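Local coordinates for extracellular solute-binding protein family 1 (PDB 5CI5) that probably serves as the extracellular sugar-binding component of an ABC transporter, and is seen here holding alpha-D-tagatopyranose, at residues 237-242 and 248-253; 253-258 and 270-275; 241-246 and 390-395. All blocks are in the same frame, centred on the assembly; numbering follows the deposited sequence.

Interaction 1. Residues 237-242 and 248-253; sequences NVSPNA and DDYRNM
The ring of Y250 meets P240 and S239 obliquely, with neither face nor edge squarely presented to them. The pyrrolidine ring of P240 comes against the CE1 corner of the phenol, its CG 3.6 Å from Y250 CE1 and its CB and CD only slightly farther off. S239 lies at the hydroxyl end of the same ring, OG 3.3 Å from Y250 OH. The guanidinium group of R251, on another side of helix 247-255, has the backbone O of D248 over the centre of one face, 4.0 Å above the plane. At its edge, close to the plane, it holds D248 OD1 by a salt bridge from NH1 of 2.8 Å, meeting that oxygen on its anti side.

With CG anti to the carbonyl carbon (chi1 -62°), the tyrosine leans back along its helix and delivers the hydroxyl to the loop that leads from helix 220-234 into helix 247-255. Selenomethionine M253 lies one turn on; its extended chain slides past P240 in the opposite direction and brings SE to 4.0 Å from P240 CG, which rests in the angle between the tyrosine ring and the selenium.

S239 bends back on its own loop, OG giving a 2.8 Å hydrogen bond to P240 O, in the carbonyl plane and on a lone pair. V184 joins both polar ends: its O is hydrogen-bonded to Y250 OH and its N to S239 OG.

Apolar contact therefore carries the proline, while of the buried hydroxyls Y250 OH is served by V184 O and S239 OG by both V184 N and P240 O. Their shared partner is likely to limit where the phenol can sit, and it ties this connecting loop and the following helix to a third part of the chain.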
loop_
_atom_site.group_PDB
_atom_site.type_symbol
_atom_site.label_atom_id
_atom_site.label_comp_id
_atom_site.label_asym_id
_atom_site.label_seq_id
_atom_site.Cartn_x
_atom_site.Cartn_y
_atom_site.Cartn_z
ATOM N N ASN A 237 -0.009 25.203 2.010
ATOM C CA ASN A 237 0.067 24.901 3.444
ATOM C C ASN A 237 -1.207 24.265 3.982
ATOM O O ASN A 237 -1.779 24.766 4.954
ATOM C CB ASN A 237 0.372 26.178 4.231
ATOM C CG ASN A 237 0.762 25.900 5.659
ATOM O OD1 ASN A 237 1.319 24.847 5.981
ATOM N ND2 ASN A 237 0.464 26.849 6.529
ATOM N N VAL A 238 -1.648 23.160 3.373
ATOM C CA VAL A 238 -2.840 22.452 3.846
ATOM C C VAL A 238 -2.532 21.117 4.536
ATOM O O VAL A 238 -3.440 20.395 4.947
ATOM C CB VAL A 238 -3.836 22.197 2.699
ATOM C CG1 VAL A 238 -4.380 23.528 2.194
ATOM C CG2 VAL A 238 -3.211 21.382 1.580
ATOM N N SER A 239 -1.248 20.835 4.684
ATOM C CA SER A 239 -0.739 19.592 5.256
ATOM C C SER A 239 0.074 19.827 6.522
ATOM O O SER A 239 0.780 20.842 6.652
ATOM C CB SER A 239 0.158 18.896 4.226
ATOM O OG SER A 239 0.598 17.621 4.676
ATOM N N PRO A 240 0.030 18.868 7.443
ATOM C CA PRO A 240 1.085 18.841 8.458
ATOM C C PRO A 240 2.445 18.684 7.770
ATOM O O PRO A 240 2.519 18.344 6.582
ATOM C CB PRO A 240 0.733 17.613 9.304
ATOM C CG PRO A 240 -0.703 17.363 9.032
ATOM C CD PRO A 240 -0.891 17.743 7.598
ATOM N N ASN A 241 3.519 18.887 8.521
ATOM C CA ASN A 241 4.863 18.856 7.969
ATOM C C ASN A 241 5.159 17.586 7.177
ATOM O O ASN A 241 5.359 16.517 7.748
ATOM C CB ASN A 241 5.882 18.995 9.104
ATOM C CG ASN A 241 7.287 19.245 8.598
ATOM O OD1 ASN A 241 7.613 18.961 7.440
ATOM N ND2 ASN A 241 8.135 19.771 9.470
ATOM N N ALA A 242 5.165 17.716 5.853
ATOM C CA ALA A 242 5.218 16.561 4.973
ATOM C C ALA A 242 6.538 15.803 5.081
ATOM O O ALA A 242 6.600 14.607 4.825
ATOM C CB ALA A 242 4.980 16.986 3.527
ATOM N N ASP A 248 0.035 7.018 7.240
ATOM C CA ASP A 248 -0.393 6.308 8.435
ATOM C C ASP A 248 -0.534 7.296 9.597
ATOM O O ASP A 248 -1.495 7.218 10.365
ATOM C CB ASP A 248 0.569 5.186 8.782
ATOM C CG ASP A 248 0.667 4.144 7.682
ATOM O OD1 ASP A 248 -0.403 3.755 7.166
ATOM O OD2 ASP A 248 1.788 3.673 7.362
ATOM N N ASP A 249 0.399 8.244 9.686
ATOM C CA ASP A 249 0.295 9.346 10.632
ATOM C C ASP A 249 -0.992 10.145 10.382
ATOM O O ASP A 249 -1.745 10.469 11.314
ATOM C CB ASP A 249 1.516 10.255 10.513
ATOM C CG ASP A 249 2.810 9.509 10.675
ATOM O OD1 ASP A 249 2.910 8.741 11.650
ATOM O OD2 ASP A 249 3.716 9.665 9.820
ATOM N N TYR A 250 -1.267 10.425 9.115
ATOM C CA TYR A 250 -2.453 11.217 8.769
ATOM C C TYR A 250 -3.741 10.478 9.131
ATOM O O TYR A 250 -4.720 11.121 9.517
ATOM C CB TYR A 250 -2.431 11.602 7.292
ATOM C CG TYR A 250 -1.245 12.475 6.921
ATOM C CD1 TYR A 250 -0.801 13.475 7.780
ATOM C CD2 TYR A 250 -0.545 12.288 5.720
ATOM C CE1 TYR A 250 0.275 14.271 7.444
ATOM C CE2 TYR A 250 0.537 13.067 5.391
ATOM C CZ TYR A 250 0.947 14.064 6.257
ATOM O OH TYR A 250 2.000 14.879 5.957
ATOM N N ARG A 251 -3.765 9.151 8.994
ATOM C CA ARG A 251 -4.941 8.366 9.372
ATOM C C ARG A 251 -5.174 8.489 10.874
ATOM O O ARG A 251 -6.306 8.643 11.335
ATOM C CB ARG A 251 -4.780 6.890 8.980
ATOM C CG ARG A 251 -5.967 6.024 9.314
ATOM C CD ARG A 251 -5.670 4.538 9.118
ATOM N NE ARG A 251 -4.610 4.068 10.001
ATOM C CZ ARG A 251 -3.379 3.727 9.608
ATOM N NH1 ARG A 251 -3.003 3.766 8.331
ATOM N NH2 ARG A 251 -2.511 3.308 10.513
ATOM N N ASN A 252 -4.100 8.414 11.653
ATOM C CA ASN A 252 -4.243 8.552 13.088
ATOM C C ASN A 252 -4.679 9.964 13.485
ATOM O O ASN A 252 -5.475 10.140 14.398
ATOM C CB ASN A 252 -2.938 8.133 13.764
ATOM C CG ASN A 252 -2.779 6.618 13.789
ATOM O OD1 ASN A 252 -3.695 5.919 14.189
ATOM N ND2 ASN A 252 -1.647 6.112 13.307
HETATM N N MSE A 253 -4.214 10.967 12.754
HETATM C CA MSE A 253 -4.631 12.342 13.007
HETATM C C MSE A 253 -6.069 12.526 12.565
HETATM O O MSE A 253 -6.836 13.282 13.194
HETATM C CB MSE A 253 -3.718 13.324 12.287
HETATM C CG MSE A 253 -2.294 13.295 12.816
HETATM SE SE MSE A 253 -1.132 14.437 11.782
HETATM C CE MSE A 253 0.574 13.892 12.527
#

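Interaction 2. Residues 253-258 and 270-275; sequences MMAQNR and PLIEAA
A255 and I272 mark the closest approach of the two backbones, their CA atoms 6.0 Å apart, where the last turn of helix 247-255 meets helix 268-275. The side chain of A255 starts out toward the second helix, and those of I272 and A275 start out toward the first. Just beyond A255 the first helix closes in a Schellman motif: R258 N bonds back to M253 O at 3.0 Å and N257 N to M254 O at 2.8 Å, with N257 in the positive-phi position at 55°. M253 O also accepts from Q256 N, and its two donors arrive from opposite faces of the carbonyl plane.

The side-chain contacts between the two segments are all apolar. A255 CB touches two residues one turn apart on the other helix, 3.9 Å from I272 CG1 and 3.8 Å from A275 CB, and its small methyl is consistent with the close approach of the backbones. As in other proteins of this family, both helices probably belong to the same lobe, and strand 261-264, an outer strand of a three-stranded antiparallel sheet, lies in the connection between them. N276 adds a polar tie beside the alanine pair, its ND2 hydrogen-bonded to A255 O.

I272 holds CG1 anti to its own N (chi1 -160°) and continues extended, which carries CD1 past A255 as far as M254. There the two chains cross obliquely, the methyl reaching the selenium of the selenomethionine at 4.0 Å and its CG at nearly the same distance. M254 turns at its last torsion (chi3 -61°), and the rest of its chain leads away from helix 268-275.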
loop_
_atom_site.group_PDB
_atom_site.type_symbol
_atom_site.label_atom_id
_atom_site.label_comp_id
_atom_site.label_asym_id
_atom_site.label_seq_id
_atom_site.Cartn_x
_atom_site.Cartn_y
_atom_site.Cartn_z
HETATM N N MSE A 253 -4.214 10.967 12.754
HETATM C CA MSE A 253 -4.631 12.342 13.007
HETATM C C MSE A 253 -6.069 12.526 12.565
HETATM O O MSE A 253 -6.836 13.282 13.194
HETATM C CB MSE A 253 -3.718 13.324 12.287
HETATM C CG MSE A 253 -2.294 13.295 12.816
HETATM SE SE MSE A 253 -1.132 14.437 11.782
HETATM C CE MSE A 253 0.574 13.892 12.527
HETATM N N MSE A 254 -6.458 11.831 11.503
HETATM C CA MSE A 254 -7.830 11.916 11.045
HETATM C C MSE A 254 -8.778 11.393 12.146
HETATM O O MSE A 254 -9.864 11.933 12.356
HETATM C CB MSE A 254 -8.015 11.140 9.738
HETATM C CG MSE A 254 -9.387 11.295 9.167
HETATM SE SE MSE A 254 -9.592 10.389 7.449
HETATM C CE MSE A 254 -8.248 11.378 6.431
ATOM N N ALA A 255 -8.358 10.345 12.840
ATOM C CA ALA A 255 -9.160 9.763 13.912
ATOM C C ALA A 255 -9.324 10.762 15.062
ATOM O O ALA A 255 -10.239 10.636 15.876
ATOM C CB ALA A 255 -8.525 8.487 14.390
ATOM N N GLN A 256 -8.428 11.736 15.139
ATOM C CA GLN A 256 -8.545 12.808 16.119
ATOM C C GLN A 256 -9.235 14.045 15.553
ATOM O O GLN A 256 -9.233 15.077 16.196
ATOM C CB GLN A 256 -7.174 13.222 16.626
ATOM C CG GLN A 256 -6.364 12.122 17.309
ATOM C CD GLN A 256 -5.022 12.652 17.776
ATOM O OE1 GLN A 256 -4.315 13.318 17.019
ATOM N NE2 GLN A 256 -4.669 12.376 19.033
ATOM N N ASN A 257 -9.818 13.930 14.360
ATOM C CA ASN A 257 -10.430 15.062 13.651
ATOM C C ASN A 257 -9.480 16.243 13.444
ATOM O O ASN A 257 -9.882 17.403 13.538
ATOM C CB ASN A 257 -11.696 15.488 14.404
ATOM C CG ASN A 257 -12.658 14.336 14.585
ATOM O OD1 ASN A 257 -12.992 13.637 13.632
ATOM N ND2 ASN A 257 -13.065 14.093 15.825
ATOM N N ARG A 258 -8.227 15.944 13.088
ATOM C CA ARG A 258 -7.244 16.992 12.801
ATOM C C ARG A 258 -6.786 17.010 11.351
ATOM O O ARG A 258 -6.239 18.004 10.909
ATOM C CB ARG A 258 -6.026 16.826 13.696
ATOM C CG ARG A 258 -6.393 16.971 15.171
ATOM C CD ARG A 258 -5.269 17.550 15.955
ATOM N NE ARG A 258 -4.110 16.684 15.926
ATOM C CZ ARG A 258 -2.974 16.935 15.285
ATOM N NH1 ARG A 258 -2.002 16.046 15.364
ATOM N NH2 ARG A 258 -2.793 18.042 14.567
ATOM N N PRO A 270 -9.982 -0.942 9.529
ATOM C CA PRO A 270 -9.864 -1.430 10.914
ATOM C C PRO A 270 -8.931 -0.578 11.766
ATOM O O PRO A 270 -9.125 -0.440 12.988
ATOM C CB PRO A 270 -9.323 -2.859 10.743
ATOM C CG PRO A 270 -8.693 -2.883 9.364
ATOM C CD PRO A 270 -9.568 -1.963 8.549
ATOM N N LEU A 271 -7.928 0.011 11.125
ATOM C CA LEU A 271 -6.935 0.772 11.874
ATOM C C LEU A 271 -7.509 2.091 12.379
ATOM O O LEU A 271 -7.252 2.477 13.517
ATOM C CB LEU A 271 -5.694 1.015 11.013
ATOM C CG LEU A 271 -5.011 -0.291 10.575
ATOM C CD1 LEU A 271 -3.868 -0.000 9.592
ATOM C CD2 LEU A 271 -4.480 -1.099 11.747
ATOM N N ILE A 272 -8.281 2.785 11.564
ATOM C CA ILE A 272 -8.800 4.081 12.000
ATOM C C ILE A 272 -9.852 3.845 13.085
ATOM O O ILE A 272 -9.942 4.627 14.036
ATOM C CB ILE A 272 -9.363 4.918 10.817
ATOM C CG1 ILE A 272 -9.418 6.403 11.219
ATOM C CG2 ILE A 272 -10.715 4.388 10.292
ATOM C CD1 ILE A 272 -9.856 7.356 10.114
ATOM N N GLU A 273 -10.610 2.756 12.960
ATOM C CA GLU A 273 -11.678 2.449 13.915
ATOM C C GLU A 273 -11.094 1.974 15.232
ATOM O O GLU A 273 -11.665 2.230 16.288
ATOM C CB GLU A 273 -12.659 1.416 13.326
ATOM C CG GLU A 273 -13.533 2.028 12.203
ATOM C CD GLU A 273 -14.297 1.014 11.363
ATOM O OE1 GLU A 273 -14.315 -0.190 11.707
ATOM O OE2 GLU A 273 -14.879 1.421 10.334
ATOM N N ALA A 274 -9.947 1.308 15.178
ATOM C CA ALA A 274 -9.229 0.965 16.405
ATOM C C ALA A 274 -8.718 2.215 17.131
ATOM O O ALA A 274 -8.778 2.287 18.362
ATOM C CB ALA A 274 -8.077 0.027 16.099
ATOM N N ALA A 275 -8.238 3.203 16.376
ATOM C CA ALA A 275 -7.713 4.448 16.958
ATOM C C ALA A 275 -8.815 5.280 17.619
ATOM O O ALA A 275 -8.572 5.960 18.616
ATOM C CB ALA A 275 -7.021 5.280 15.876
#

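Interaction 3. Residues 241-246 and 390-395; sequences NAIQYH and VLLGEL
I243 drives its CD1 methyl into the corner formed by L391 and L392, at the end of helix 376-391. Its CG1 branch stands anti to the carbonyl carbon (chi1 -77°), and a second bend (chi2 -65°) sets CD1 3.7 Å from L391 CB and 3.8 Å from L392 CG. The two leucines receive it differently. L391 slides past the isoleucine in the opposite direction, offering CB to the methyl and sending its CD1 on to A242, 3.8 Å from that residue's CB. L392 crosses I243 at about a right angle, and its CD2 comes to 4.0 Å from I243 CG1.

An Asx turn shapes the loop here, N241 OD1 accepting from I243 N at 3.2 Å, with the donor tilted 31° from the carbonyl plane. On the opposing side, G393 has positive phi and belongs to a Schellman motif, its N giving one of the two bonds back into the last turn, to V390 O at 3.0 Å. The contact thus joins the loop between helices 220-234 and 247-255 to a helix terminus in the C-terminal part of the chain, 144 residues away at the nearest ends. An alanine in place of I243 lacks CG1 and CD1, and the gap beside L391 CB would probably leave L392 freer to turn.

A242 and L391 both also pack on A233 of helix 220-234, which extends the apolar patch inward from the more exposed L392. K234 of the same helix gives a hydrogen bond from NZ to V390 O, one residue before L391.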
loop_
_atom_site.group_PDB
_atom_site.type_symbol
_atom_site.label_atom_id
_atom_site.label_comp_id
_atom_site.label_asym_id
_atom_site.label_seq_id
_atom_site.Cartn_x
_atom_site.Cartn_y
_atom_site.Cartn_z
ATOM N N ASN A 241 3.519 18.887 8.521
ATOM C CA ASN A 241 4.863 18.856 7.969
ATOM C C ASN A 241 5.159 17.586 7.177
ATOM O O ASN A 241 5.359 16.517 7.748
ATOM C CB ASN A 241 5.882 18.995 9.104
ATOM C CG ASN A 241 7.287 19.245 8.598
ATOM O OD1 ASN A 241 7.613 18.961 7.440
ATOM N ND2 ASN A 241 8.135 19.771 9.470
ATOM N N ALA A 242 5.165 17.716 5.853
ATOM C CA ALA A 242 5.218 16.561 4.973
ATOM C C ALA A 242 6.538 15.803 5.081
ATOM O O ALA A 242 6.600 14.607 4.825
ATOM C CB ALA A 242 4.980 16.986 3.527
ATOM N N ILE A 243 7.608 16.500 5.454
ATOM C CA ILE A 243 8.898 15.842 5.608
ATOM C C ILE A 243 8.856 14.830 6.759
ATOM O O ILE A 243 9.586 13.830 6.721
ATOM C CB ILE A 243 10.030 16.891 5.829
ATOM C CG1 ILE A 243 10.397 17.548 4.504
ATOM C CG2 ILE A 243 11.271 16.255 6.472
ATOM C CD1 ILE A 243 11.015 16.590 3.478
ATOM N N GLN A 244 8.002 15.072 7.757
ATOM C CA GLN A 244 7.926 14.239 8.955
ATOM C C GLN A 244 6.838 13.179 8.946
ATOM O O GLN A 244 6.912 12.218 9.716
ATOM C CB GLN A 244 7.667 15.090 10.202
ATOM C CG GLN A 244 8.705 16.111 10.532
ATOM C CD GLN A 244 8.285 16.920 11.748
ATOM O OE1 GLN A 244 7.321 17.677 11.694
ATOM N NE2 GLN A 244 8.983 16.733 12.857
ATOM N N TYR A 245 5.808 13.381 8.132
ATOM C CA TYR A 245 4.585 12.574 8.236
ATOM C C TYR A 245 4.163 11.946 6.929
ATOM O O TYR A 245 4.428 12.475 5.850
ATOM C CB TYR A 245 3.429 13.434 8.767
ATOM C CG TYR A 245 3.713 14.027 10.139
ATOM C CD1 TYR A 245 3.937 13.207 11.232
ATOM C CD2 TYR A 245 3.732 15.389 10.323
ATOM C CE1 TYR A 245 4.182 13.735 12.484
ATOM C CE2 TYR A 245 3.977 15.935 11.559
ATOM C CZ TYR A 245 4.212 15.100 12.646
ATOM O OH TYR A 245 4.455 15.619 13.919
ATOM N N HIS A 246 3.439 10.837 7.043
ATOM C CA HIS A 246 2.900 10.150 5.880
ATOM C C HIS A 246 1.490 9.631 6.176
ATOM O O HIS A 246 0.955 9.829 7.280
ATOM C CB HIS A 246 3.833 9.001 5.426
ATOM C CG HIS A 246 4.161 8.016 6.502
ATOM N ND1 HIS A 246 3.201 7.292 7.167
ATOM C CD2 HIS A 246 5.359 7.596 6.979
ATOM C CE1 HIS A 246 3.792 6.481 8.033
ATOM N NE2 HIS A 246 5.097 6.655 7.947
ATOM N N VAL A 390 12.578 18.788 -2.895
ATOM C CA VAL A 390 11.707 19.912 -3.203
ATOM C C VAL A 390 11.099 20.476 -1.915
ATOM O O VAL A 390 11.113 21.698 -1.695
ATOM C CB VAL A 390 10.597 19.509 -4.199
ATOM C CG1 VAL A 390 9.579 20.634 -4.342
ATOM C CG2 VAL A 390 11.219 19.154 -5.515
ATOM N N LEU A 391 10.584 19.601 -1.052
ATOM C CA LEU A 391 9.947 20.039 0.185
ATOM C C LEU A 391 10.938 20.812 1.063
ATOM O O LEU A 391 10.558 21.765 1.728
ATOM C CB LEU A 391 9.397 18.839 0.962
ATOM C CG LEU A 391 8.212 18.137 0.311
ATOM C CD1 LEU A 391 7.856 16.875 1.093
ATOM C CD2 LEU A 391 7.013 19.059 0.247
ATOM N N LEU A 392 12.197 20.391 1.030
ATOM C CA LEU A 392 13.247 20.990 1.849
ATOM C C LEU A 392 13.791 22.266 1.239
ATOM O O LEU A 392 14.559 22.990 1.893
ATOM C CB LEU A 392 14.394 20.004 2.050
ATOM C CG LEU A 392 14.140 18.761 2.909
ATOM C CD1 LEU A 392 15.204 17.705 2.664
ATOM C CD2 LEU A 392 14.097 19.164 4.373
ATOM N N GLY A 393 13.406 22.544 -0.004
ATOM C CA GLY A 393 13.839 23.754 -0.689
ATOM C C GLY A 393 15.263 23.653 -1.212
ATOM O O GLY A 393 15.895 24.672 -1.545
ATOM N N GLU A 394 15.770 22.422 -1.299
ATOM C CA GLU A 394 17.133 22.186 -1.776
ATOM C C GLU A 394 17.192 22.235 -3.290
ATOM O O GLU A 394 18.193 22.659 -3.859
ATOM C CB GLU A 394 17.668 20.849 -1.243
ATOM C CG GLU A 394 17.809 20.864 0.280
ATOM C CD GLU A 394 18.136 19.523 0.883
ATOM O OE1 GLU A 394 18.098 18.499 0.160
ATOM O OE2 GLU A 394 18.425 19.498 2.104
ATOM N N LEU A 395 16.115 21.805 -3.938
ATOM C CA LEU A 395 16.037 21.815 -5.387
ATOM C C LEU A 395 14.687 22.325 -5.853
ATOM O O LEU A 395 13.679 22.121 -5.170
ATOM C CB LEU A 395 16.246 20.405 -5.956
ATOM C CG LEU A 395 17.581 19.682 -5.777
ATOM C CD1 LEU A 395 17.473 18.287 -6.410
ATOM C CD2 LEU A 395 18.711 20.506 -6.397
#

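Interactions 1 and 2 follow one another along helix 247-255, with centres about 12 Å apart, and share M253; R251 lies between them, its NE 3.4 Å from L271 CB. Interaction 3 starts from the loop that also serves interaction 1, and Y245 bridges to the helix, its CE1 3.6 Å from M253 CE. Interactions 2 and 3 are about 24 Å apart between centres. None of the three is built from pocket residues: the side chains of Y250 and I272 each stay about 13 Å from the bound tagatose. A link to the pocket nevertheless exists through D248, whose OD2 is hydrogen-bonded to pocket residue Q32.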